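Local structure of cysteine hydrolase (Pseudomonas syringae pv. phaseolicola 1448A, 3IRV) at residues A[66-75]-A[114-124]; A[139-149]-A[165-176]. The protein probably acts as a cysteine-dependent hydrolase of the isochorismatase family, with its substrate not established. All coordinates share one frame; numbering follows the deposited sequence.

Contact 1 (A[66-75]-A[114-124])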
loop_
_atom_site.group_PDB
_atom_site.type_symbol
_atom_site.label_atom_id
_atom_site.label_comp_id
_atom_site.label_asym_id
_atom_site.label_seq_id
_atom_site.Cartn_x
_atom_site.Cartn_y
_atom_site.Cartn_z
ATOM N N MET A 66 17.802 4.096 16.757
ATOM C CA MET A 66 17.487 5.391 16.137
ATOM C C MET A 66 15.994 5.623 16.066
ATOM O O MET A 66 15.247 4.717 15.730
ATOM C CB MET A 66 18.084 5.482 14.716
ATOM C CG MET A 66 17.751 6.784 13.941
ATOM S SD MET A 66 18.696 7.023 12.383
ATOM C CE MET A 66 18.581 5.361 11.795
ATOM N N VAL A 67 15.572 6.837 16.424
ATOM C CA VAL A 67 14.183 7.240 16.339
ATOM C C VAL A 67 14.016 8.247 15.202
ATOM O O VAL A 67 14.707 9.275 15.181
ATOM C CB VAL A 67 13.729 7.917 17.643
ATOM C CG1 VAL A 67 12.350 8.513 17.482
ATOM C CG2 VAL A 67 13.743 6.895 18.783
ATOM N N ILE A 68 13.083 7.951 14.293
ATOM C CA ILE A 68 12.804 8.802 13.125
ATOM C C ILE A 68 11.340 9.201 13.136
ATOM O O ILE A 68 10.472 8.339 13.218
ATOM C CB ILE A 68 13.074 8.042 11.815
ATOM C CG1 ILE A 68 14.543 7.595 11.787
ATOM C CG2 ILE A 68 12.712 8.915 10.589
ATOM C CD1 ILE A 68 14.916 6.561 10.695
ATOM N N TYR A 69 11.066 10.498 13.051
ATOM C CA TYR A 69 9.687 10.974 12.922
ATOM C C TYR A 69 9.413 11.315 11.469
ATOM O O TYR A 69 10.237 11.955 10.834
ATOM C CB TYR A 69 9.491 12.251 13.729
ATOM C CG TYR A 69 9.612 12.102 15.220
ATOM C CD1 TYR A 69 8.454 12.080 16.009
ATOM C CD2 TYR A 69 10.881 12.039 15.864
ATOM C CE1 TYR A 69 8.534 11.975 17.413
ATOM C CE2 TYR A 69 10.967 11.928 17.258
ATOM C CZ TYR A 69 9.786 11.899 18.026
ATOM O OH TYR A 69 9.924 11.807 19.420
ATOM N N LEU A 70 8.271 10.890 10.945
ATOM C CA LEU A 70 7.828 11.350 9.630
ATOM C C LEU A 70 6.814 12.468 9.849
ATOM O O LEU A 70 5.997 12.404 10.791
ATOM C CB LEU A 70 7.108 10.237 8.868
ATOM C CG LEU A 70 7.944 8.981 8.635
ATOM C CD1 LEU A 70 7.138 8.016 7.786
ATOM C CD2 LEU A 70 9.292 9.314 7.990
ATOM N N ARG A 71 6.867 13.488 8.999
ATOM C CA ARG A 71 5.845 14.532 8.994
ATOM C C ARG A 71 5.342 14.729 7.583
ATOM O O ARG A 71 6.153 14.824 6.646
ATOM C CB ARG A 71 6.419 15.864 9.494
ATOM C CG ARG A 71 7.030 15.785 10.901
ATOM C CD ARG A 71 7.457 17.178 11.425
ATOM N NE ARG A 71 8.377 17.835 10.481
ATOM C CZ ARG A 71 8.921 19.033 10.675
ATOM N NH1 ARG A 71 8.638 19.711 11.774
ATOM N NH2 ARG A 71 9.733 19.558 9.753
ATOM N N HIS A 72 4.019 14.792 7.418
ATOM C CA HIS A 72 3.439 15.084 6.127
ATOM C C HIS A 72 3.320 16.599 6.021
ATOM O O HIS A 72 2.532 17.216 6.749
ATOM C CB HIS A 72 2.074 14.420 6.004
ATOM C CG HIS A 72 1.537 14.389 4.603
ATOM N ND1 HIS A 72 0.393 13.697 4.248
ATOM C CD2 HIS A 72 2.009 14.945 3.459
ATOM C CE1 HIS A 72 0.183 13.836 2.951
ATOM N NE2 HIS A 72 1.145 14.589 2.450
ATOM N N ILE A 73 4.137 17.190 5.155
ATOM C CA ILE A 73 4.262 18.645 5.053
ATOM C C ILE A 73 4.477 18.995 3.574
ATOM O O ILE A 73 5.313 18.353 2.887
ATOM C CB ILE A 73 5.466 19.154 5.861
ATOM C CG1 ILE A 73 5.266 18.927 7.370
ATOM C CG2 ILE A 73 5.660 20.674 5.624
ATOM C CD1 ILE A 73 6.384 19.499 8.226
ATOM N N VAL A 74 3.735 20.003 3.096
ATOM C CA VAL A 74 3.896 20.519 1.722
ATOM C C VAL A 74 4.230 22.014 1.772
ATOM O O VAL A 74 4.102 22.650 2.829
ATOM C CB VAL A 74 2.647 20.260 0.859
ATOM C CG1 VAL A 74 2.289 18.753 0.832
ATOM C CG2 VAL A 74 1.444 21.063 1.417
ATOM N N ARG A 75 4.652 22.587 0.639
ATOM C CA ARG A 75 5.146 23.964 0.648
ATOM C C ARG A 75 4.030 24.948 0.962
ATOM O O ARG A 75 4.270 25.937 1.674
ATOM C CB ARG A 75 5.782 24.298 -0.697
ATOM C CG ARG A 75 7.202 23.730 -0.839
ATOM C CD ARG A 75 7.574 23.475 -2.310
ATOM N NE ARG A 75 8.933 22.924 -2.414
ATOM C CZ ARG A 75 9.247 21.638 -2.242
ATOM N NH1 ARG A 75 8.305 20.759 -1.953
ATOM N NH2 ARG A 75 10.526 21.234 -2.328
ATOM N N ASP A 114 17.197 12.759 17.585
ATOM C CA ASP A 114 16.203 12.095 16.725
ATOM C C ASP A 114 16.273 12.691 15.327
ATOM O O ASP A 114 16.801 13.795 15.147
ATOM C CB ASP A 114 14.800 12.305 17.268
ATOM C CG ASP A 114 14.572 11.659 18.644
ATOM O OD1 ASP A 114 15.344 10.763 19.033
ATOM O OD2 ASP A 114 13.585 12.040 19.305
ATOM N N VAL A 115 15.750 11.950 14.345
ATOM C CA VAL A 115 15.756 12.387 12.951
ATOM C C VAL A 115 14.326 12.717 12.536
ATOM O O VAL A 115 13.388 11.996 12.886
ATOM C CB VAL A 115 16.324 11.283 11.993
ATOM C CG1 VAL A 115 16.473 11.834 10.602
ATOM C CG2 VAL A 115 17.686 10.822 12.469
ATOM N N ILE A 116 14.156 13.823 11.813
ATOM C CA ILE A 116 12.851 14.207 11.293
ATOM C C ILE A 116 12.926 14.134 9.761
ATOM O O ILE A 116 13.790 14.772 9.150
ATOM C CB ILE A 116 12.420 15.609 11.788
ATOM C CG1 ILE A 116 12.353 15.598 13.341
ATOM C CG2 ILE A 116 11.075 15.980 11.157
ATOM C CD1 ILE A 116 12.033 16.975 13.978
ATOM N N VAL A 117 12.033 13.342 9.154
ATOM C CA VAL A 117 11.977 13.206 7.701
ATOM C C VAL A 117 10.620 13.697 7.227
ATOM O O VAL A 117 9.586 13.219 7.711
ATOM C CB VAL A 117 12.192 11.699 7.268
ATOM C CG1 VAL A 117 11.825 11.473 5.804
ATOM C CG2 VAL A 117 13.657 11.260 7.559
ATOM N N ASP A 118 10.627 14.665 6.309
ATOM C CA ASP A 118 9.378 15.242 5.795
ATOM C C ASP A 118 8.990 14.582 4.476
ATOM O O ASP A 118 9.849 14.153 3.713
ATOM C CB ASP A 118 9.510 16.758 5.616
ATOM C CG ASP A 118 9.677 17.505 6.946
ATOM O OD1 ASP A 118 9.374 16.944 8.015
ATOM O OD2 ASP A 118 10.131 18.663 6.912
ATOM N N LYS A 119 7.687 14.510 4.205
ATOM C CA LYS A 119 7.202 13.833 3.003
ATOM C C LYS A 119 6.000 14.556 2.436
ATOM O O LYS A 119 5.261 15.180 3.186
ATOM C CB LYS A 119 6.834 12.384 3.322
ATOM C CG LYS A 119 5.693 12.228 4.366
ATOM C CD LYS A 119 5.554 10.750 4.791
ATOM C CE LYS A 119 4.495 10.543 5.870
ATOM N NZ LYS A 119 3.097 10.639 5.323
ATOM N N LEU A 120 5.828 14.454 1.118
ATOM C CA LEU A 120 4.767 15.171 0.419
ATOM C C LEU A 120 3.458 14.393 0.295
ATOM O O LEU A 120 2.425 14.973 -0.084
ATOM C CB LEU A 120 5.222 15.563 -0.999
ATOM C CG LEU A 120 6.443 16.469 -1.132
ATOM C CD1 LEU A 120 6.808 16.609 -2.646
ATOM C CD2 LEU A 120 6.191 17.822 -0.488
ATOM N N PHE A 121 3.507 13.080 0.519
ATOM C CA PHE A 121 2.345 12.240 0.251
ATOM C C PHE A 121 2.239 11.252 1.413
ATOM O O PHE A 121 2.512 11.625 2.562
ATOM C CB PHE A 121 2.545 11.549 -1.107
ATOM C CG PHE A 121 1.313 11.497 -1.977
ATOM C CD1 PHE A 121 1.426 11.689 -3.359
ATOM C CD2 PHE A 121 0.057 11.279 -1.443
ATOM C CE1 PHE A 121 0.292 11.630 -4.200
ATOM C CE2 PHE A 121 -1.077 11.206 -2.281
ATOM C CZ PHE A 121 -0.949 11.391 -3.649
ATOM N N TYR A 122 1.841 10.016 1.145
ATOM C CA TYR A 122 1.601 9.075 2.252
ATOM C C TYR A 122 2.838 8.266 2.657
ATOM O O TYR A 122 3.094 8.055 3.860
ATOM C CB TYR A 122 0.456 8.108 1.932
ATOM C CG TYR A 122 -0.802 8.788 1.475
ATOM C CD1 TYR A 122 -1.362 9.855 2.193
ATOM C CD2 TYR A 122 -1.430 8.367 0.305
ATOM C CE1 TYR A 122 -2.537 10.472 1.753
ATOM C CE2 TYR A 122 -2.611 8.979 -0.149
ATOM C CZ TYR A 122 -3.148 10.027 0.573
ATOM O OH TYR A 122 -4.321 10.595 0.116
ATOM N N SER A 123 3.550 7.767 1.652
ATOM C CA SER A 123 4.695 6.883 1.830
ATOM C C SER A 123 5.808 7.574 2.587
ATOM O O SER A 123 6.232 8.674 2.195
ATOM C CB SER A 123 5.261 6.513 0.472
ATOM O OG SER A 123 6.418 5.721 0.626
ATOM N N GLY A 124 6.347 6.901 3.609
ATOM C CA GLY A 124 7.549 7.439 4.273
ATOM C C GLY A 124 8.819 7.267 3.463
ATOM O O GLY A 124 9.846 7.889 3.792
HETATM O O HOH W 1 17.174 8.889 18.113
#
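Strand 66-72 and strand 115-119 run parallel from the pair Ile-68 and Val-115 to the pair His-72 and Lys-119, with axes 4.6 Å apart at closest and 28° between their directions. Six backbone hydrogen bonds join them, the last from Ile-73 N to Lys-119 O. On one face Arg-71 grips Asp-118 side-on. Its chain bends at chi3 (-55°), which turns the guanidinium edge to the carboxylate: Arg-71 NE meets Asp-118 OD1 at 2.8 Å and Arg-71 NH2 meets Asp-118 OD2 at 3.0 Å. Ile-116 CG2 lies over one guanidinium face, 3.3 Å from Arg-71 NE. Arg-97 is a second partner of Asp-118 OD2. The other face carries Ile-68, Leu-70 and His-72 beside Val-115, Val-117 and Lys-119. Leu-70 CD2 lies alongside Val-117 CB at 3.8 Å. The His-72 ring has Phe-121 O above its centre, and His-72 NE2 gives Leu-120 O a weak bond of 2.9 Å. Lys-119 sets CG between its backbone N and carbonyl carbon (chi1 62°). The chain then crosses Leu-70 at about a right angle. Lys-119 NZ bonds Phe-121 O and Tyr-122 O, each at 3.0 Å, and forms a salt bridge with Asp-29. Three acceptors thus fix the amine, and Cys-152 touches the same side chain. The grouping of Asp-29, Lys-119 and Cys-152 is consistent with the Asp-Lys-Cys triad of isochorismatase-like cysteine hydrolases.

Contact 2 (A[139-149]-A[165-176])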
loop_
_atom_site.group_PDB
_atom_site.type_symbol
_atom_site.label_atom_id
_atom_site.label_comp_id
_atom_site.label_asym_id
_atom_site.label_seq_id
_atom_site.Cartn_x
_atom_site.Cartn_y
_atom_site.Cartn_z
ATOM N N VAL A 139 20.805 0.116 8.798
ATOM C CA VAL A 139 19.576 -0.421 9.394
ATOM C C VAL A 139 18.862 -1.287 8.371
ATOM O O VAL A 139 18.771 -0.905 7.201
ATOM C CB VAL A 139 18.644 0.725 9.825
ATOM C CG1 VAL A 139 17.227 0.215 10.122
ATOM C CG2 VAL A 139 19.254 1.460 11.024
ATOM N N ASP A 140 18.377 -2.451 8.809
ATOM C CA ASP A 140 17.556 -3.296 7.920
ATOM C C ASP A 140 16.227 -3.723 8.552
ATOM O O ASP A 140 15.466 -4.504 7.959
ATOM C CB ASP A 140 18.345 -4.518 7.419
ATOM C CG ASP A 140 18.573 -5.571 8.500
ATOM O OD1 ASP A 140 18.299 -5.325 9.691
ATOM O OD2 ASP A 140 19.054 -6.675 8.144
ATOM N N THR A 141 15.967 -3.212 9.753
ATOM C CA THR A 141 14.765 -3.569 10.482
ATOM C C THR A 141 14.109 -2.295 10.983
ATOM O O THR A 141 14.774 -1.444 11.602
ATOM C CB THR A 141 15.103 -4.498 11.659
ATOM O OG1 THR A 141 15.814 -5.640 11.157
ATOM C CG2 THR A 141 13.814 -4.935 12.387
ATOM N N ILE A 142 12.818 -2.137 10.686
ATOM C CA ILE A 142 12.084 -0.934 11.109
ATOM C C ILE A 142 10.818 -1.283 11.888
ATOM O O ILE A 142 10.089 -2.204 11.514
ATOM C CB ILE A 142 11.754 0.015 9.917
ATOM C CG1 ILE A 142 10.904 -0.685 8.837
ATOM C CG2 ILE A 142 13.046 0.595 9.286
ATOM C CD1 ILE A 142 10.479 0.252 7.666
ATOM N N ILE A 143 10.567 -0.513 12.953
ATOM C CA ILE A 143 9.380 -0.698 13.798
ATOM C C ILE A 143 8.470 0.487 13.500
ATOM O O ILE A 143 8.898 1.633 13.695
ATOM C CB ILE A 143 9.790 -0.648 15.294
ATOM C CG1 ILE A 143 10.717 -1.838 15.601
ATOM C CG2 ILE A 143 8.562 -0.673 16.208
ATOM C CD1 ILE A 143 11.465 -1.704 16.936
ATOM N N VAL A 144 7.232 0.230 13.056
ATOM C CA VAL A 144 6.366 1.300 12.558
ATOM C C VAL A 144 5.216 1.527 13.533
ATOM O O VAL A 144 4.546 0.559 13.949
ATOM C CB VAL A 144 5.818 0.965 11.151
ATOM C CG1 VAL A 144 4.773 2.000 10.698
ATOM C CG2 VAL A 144 6.985 0.878 10.138
ATOM N N CYS A 145 5.036 2.791 13.916
ATOM C CA CYS A 145 3.894 3.224 14.714
ATOM C C CYS A 145 3.413 4.576 14.208
ATOM O O CYS A 145 4.102 5.206 13.386
ATOM C CB CYS A 145 4.295 3.307 16.185
ATOM S SG CYS A 145 5.619 4.556 16.517
ATOM N N GLY A 146 2.235 5.017 14.666
ATOM C CA GLY A 146 1.704 6.323 14.258
ATOM C C GLY A 146 0.345 6.244 13.602
ATOM O O GLY A 146 -0.448 5.415 13.984
ATOM N N THR A 147 0.079 7.116 12.611
ATOM C CA THR A 147 -1.255 7.195 12.001
ATOM C C THR A 147 -1.067 7.662 10.526
ATOM O O THR A 147 -0.073 8.335 10.246
ATOM C CB THR A 147 -2.171 8.188 12.830
ATOM O OG1 THR A 147 -3.564 7.972 12.544
ATOM C CG2 THR A 147 -1.825 9.663 12.522
ATOM N N VAL A 148 -1.954 7.323 9.568
ATOM C CA VAL A 148 -3.127 6.460 9.729
ATOM C C VAL A 148 -2.764 5.017 9.350
ATOM O O VAL A 148 -2.073 4.783 8.345
ATOM C CB VAL A 148 -4.317 7.004 8.874
ATOM C CG1 VAL A 148 -5.562 6.153 9.030
ATOM C CG2 VAL A 148 -4.610 8.470 9.243
ATOM N N THR A 149 -3.236 4.056 10.147
ATOM C CA THR A 149 -2.806 2.658 10.009
ATOM C C THR A 149 -2.738 2.182 8.577
ATOM O O THR A 149 -1.705 1.665 8.143
ATOM C CB THR A 149 -3.714 1.707 10.816
ATOM O OG1 THR A 149 -3.744 2.155 12.183
ATOM C CG2 THR A 149 -3.190 0.269 10.745
ATOM N N TYR A 165 13.364 -4.350 3.613
ATOM C CA TYR A 165 13.425 -4.123 5.054
ATOM C C TYR A 165 12.569 -5.168 5.756
ATOM O O TYR A 165 11.540 -5.607 5.229
ATOM C CB TYR A 165 12.914 -2.725 5.420
ATOM C CG TYR A 165 13.864 -1.609 5.032
ATOM C CD1 TYR A 165 14.948 -1.279 5.851
ATOM C CD2 TYR A 165 13.692 -0.903 3.848
ATOM C CE1 TYR A 165 15.855 -0.262 5.507
ATOM C CE2 TYR A 165 14.563 0.133 3.511
ATOM C CZ TYR A 165 15.643 0.433 4.336
ATOM O OH TYR A 165 16.505 1.452 4.002
ATOM N N LYS A 166 13.041 -5.556 6.945
ATOM C CA LYS A 166 12.294 -6.386 7.861
ATOM C C LYS A 166 11.402 -5.450 8.679
ATOM O O LYS A 166 11.896 -4.645 9.502
ATOM C CB LYS A 166 13.290 -7.159 8.738
ATOM C CG LYS A 166 14.293 -7.971 7.897
ATOM C CD LYS A 166 15.401 -8.614 8.736
ATOM C CE LYS A 166 16.265 -9.503 7.853
ATOM N NZ LYS A 166 17.615 -9.759 8.431
ATOM N N VAL A 167 10.094 -5.521 8.443
ATOM C CA VAL A 167 9.178 -4.532 9.029
ATOM C C VAL A 167 8.363 -5.146 10.174
ATOM O O VAL A 167 7.810 -6.243 10.032
ATOM C CB VAL A 167 8.214 -3.968 7.966
ATOM C CG1 VAL A 167 7.339 -2.842 8.572
ATOM C CG2 VAL A 167 8.995 -3.409 6.783
ATOM N N ILE A 168 8.299 -4.423 11.290
ATOM C CA ILE A 168 7.474 -4.800 12.445
ATOM C C ILE A 168 6.439 -3.704 12.633
ATOM O O ILE A 168 6.808 -2.533 12.823
ATOM C CB ILE A 168 8.293 -4.865 13.735
ATOM C CG1 ILE A 168 9.429 -5.880 13.594
ATOM C CG2 ILE A 168 7.370 -5.236 14.890
ATOM C CD1 ILE A 168 10.407 -5.864 14.759
ATOM N N ALA A 169 5.158 -4.067 12.532
ATOM C CA ALA A 169 4.068 -3.119 12.815
ATOM C C ALA A 169 3.538 -3.382 14.218
ATOM O O ALA A 169 3.294 -4.535 14.603
ATOM C CB ALA A 169 2.915 -3.273 11.798
ATOM N N LEU A 170 3.341 -2.315 14.973
ATOM C CA LEU A 170 2.852 -2.461 16.361
ATOM C C LEU A 170 1.313 -2.393 16.385
ATOM O O LEU A 170 0.699 -1.354 16.057
ATOM C CB LEU A 170 3.471 -1.366 17.230
ATOM C CG LEU A 170 5.004 -1.438 17.302
ATOM C CD1 LEU A 170 5.505 -0.334 18.222
ATOM C CD2 LEU A 170 5.462 -2.808 17.778
ATOM N N SER A 171 0.678 -3.510 16.760
ATOM C CA SER A 171 -0.776 -3.596 16.789
ATOM C C SER A 171 -1.463 -2.566 17.683
ATOM O O SER A 171 -2.564 -2.101 17.352
ATOM C CB SER A 171 -1.218 -5.007 17.182
ATOM O OG SER A 171 -0.713 -5.312 18.456
ATOM N N ASP A 172 -0.807 -2.170 18.773
ATOM C CA ASP A 172 -1.437 -1.247 19.719
ATOM C C ASP A 172 -0.870 0.180 19.615
ATOM O O ASP A 172 -1.115 1.031 20.491
ATOM C CB ASP A 172 -1.319 -1.802 21.147
ATOM C CG ASP A 172 0.123 -1.910 21.628
ATOM O OD1 ASP A 172 1.062 -2.060 20.806
ATOM O OD2 ASP A 172 0.332 -1.847 22.861
ATOM N N ALA A 173 -0.116 0.450 18.543
ATOM C CA ALA A 173 0.493 1.770 18.390
ATOM C C ALA A 173 0.363 2.327 16.976
ATOM O O ALA A 173 1.149 3.183 16.567
ATOM C CB ALA A 173 1.939 1.780 18.872
ATOM N N ASN A 174 -0.657 1.875 16.252
ATOM C CA ASN A 174 -1.027 2.435 14.951
ATOM C C ASN A 174 -2.507 2.730 15.031
ATOM O O ASN A 174 -3.290 1.858 15.417
ATOM C CB ASN A 174 -0.746 1.431 13.813
ATOM C CG ASN A 174 0.745 1.380 13.434
ATOM O OD1 ASN A 174 1.224 2.220 12.667
ATOM N ND2 ASN A 174 1.482 0.422 14.010
ATOM N N ALA A 175 -2.881 3.945 14.656
ATOM C CA ALA A 175 -4.268 4.423 14.807
ATOM C C ALA A 175 -4.978 4.563 13.467
ATOM O O ALA A 175 -4.466 5.239 12.581
ATOM C CB ALA A 175 -4.260 5.789 15.502
ATOM N N ALA A 176 -6.160 3.948 13.342
ATOM C CA ALA A 176 -6.946 4.034 12.119
ATOM C C ALA A 176 -8.130 4.996 12.277
ATOM O O ALA A 176 -8.499 5.375 13.398
ATOM C CB ALA A 176 -7.450 2.647 11.712
#
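Asn-174 places CG beside its backbone N (chi1 -78°), and from there its amide reaches Val-144 O, where the pairing is interrupted. Asn-174 ND2 bonds Val-144 O at 3.1 Å and Leu-170 O at 2.8 Å, both close to the amide plane. Thr-147 turns OG1 anti to its own N (chi1 -161°), and Thr-147 OG1 bonds Ala-175 O at 2.9 Å. Thr-149 N reaches Ala-175 O from the opposite face of its plane, at 3.0 Å. Thr-149 OG1 lies against the Asn-174 and Ala-175 backbone and bonds Gln-193.

Strands 141-145 and 166-170 pair in parallel, 23° apart in direction. Leu-170 N gives Val-144 O a longer bond of 3.3 Å. The type I turn from Leu-170 to Ala-173 then interrupts the pairing. It resumes when Gly-146 N bonds Ala-173 O at 2.9 Å. Ile-142 CG1 lies beside Val-167 CG2 on one face, while Ile-143 CG2 meets Leu-170 CD1 at 3.7 Å on the other side. A cis peptide precedes Val-148, the N-cap of helix 149-162. This is consistent with the cis peptide near the active site in related hydrolases.

The contact closes the beta-alpha-beta crossover through helix 149-162, whose Ile-157 touches Val-144, Val-167 and Ala-169. Helix 130-136 meets Ile-142 and Tyr-165, helix 189-204 meets Ala-176, and strand 23-28 pairs with 141-147.

Both contacts are parallel strand pairs of one sheet, and strand 23-28 lies between them, bonded to 66-72 and to 141-147. Their centres are 14 Å apart, and Met-66 CE touches Val-139 CG2. Contact 2 is the more buried: none of its touching residues is exposed, and the middle of its strands is mainly aliphatic. Contact 1 has exposed residues, Ile-116 on strand 115-119 and Leu-120 just after it. It has a two-nitrogen salt bridge between its strands, while the Asp-140 and Lys-166 pair of contact 2 is weak. Contact 1 gathers backbone carbonyls round a lysine amine, whereas contact 2 adds an amide and a hydroxyl to the backbone bonds of an interrupted pairing. Helix 149-162 touches both, and both reach the second subunit.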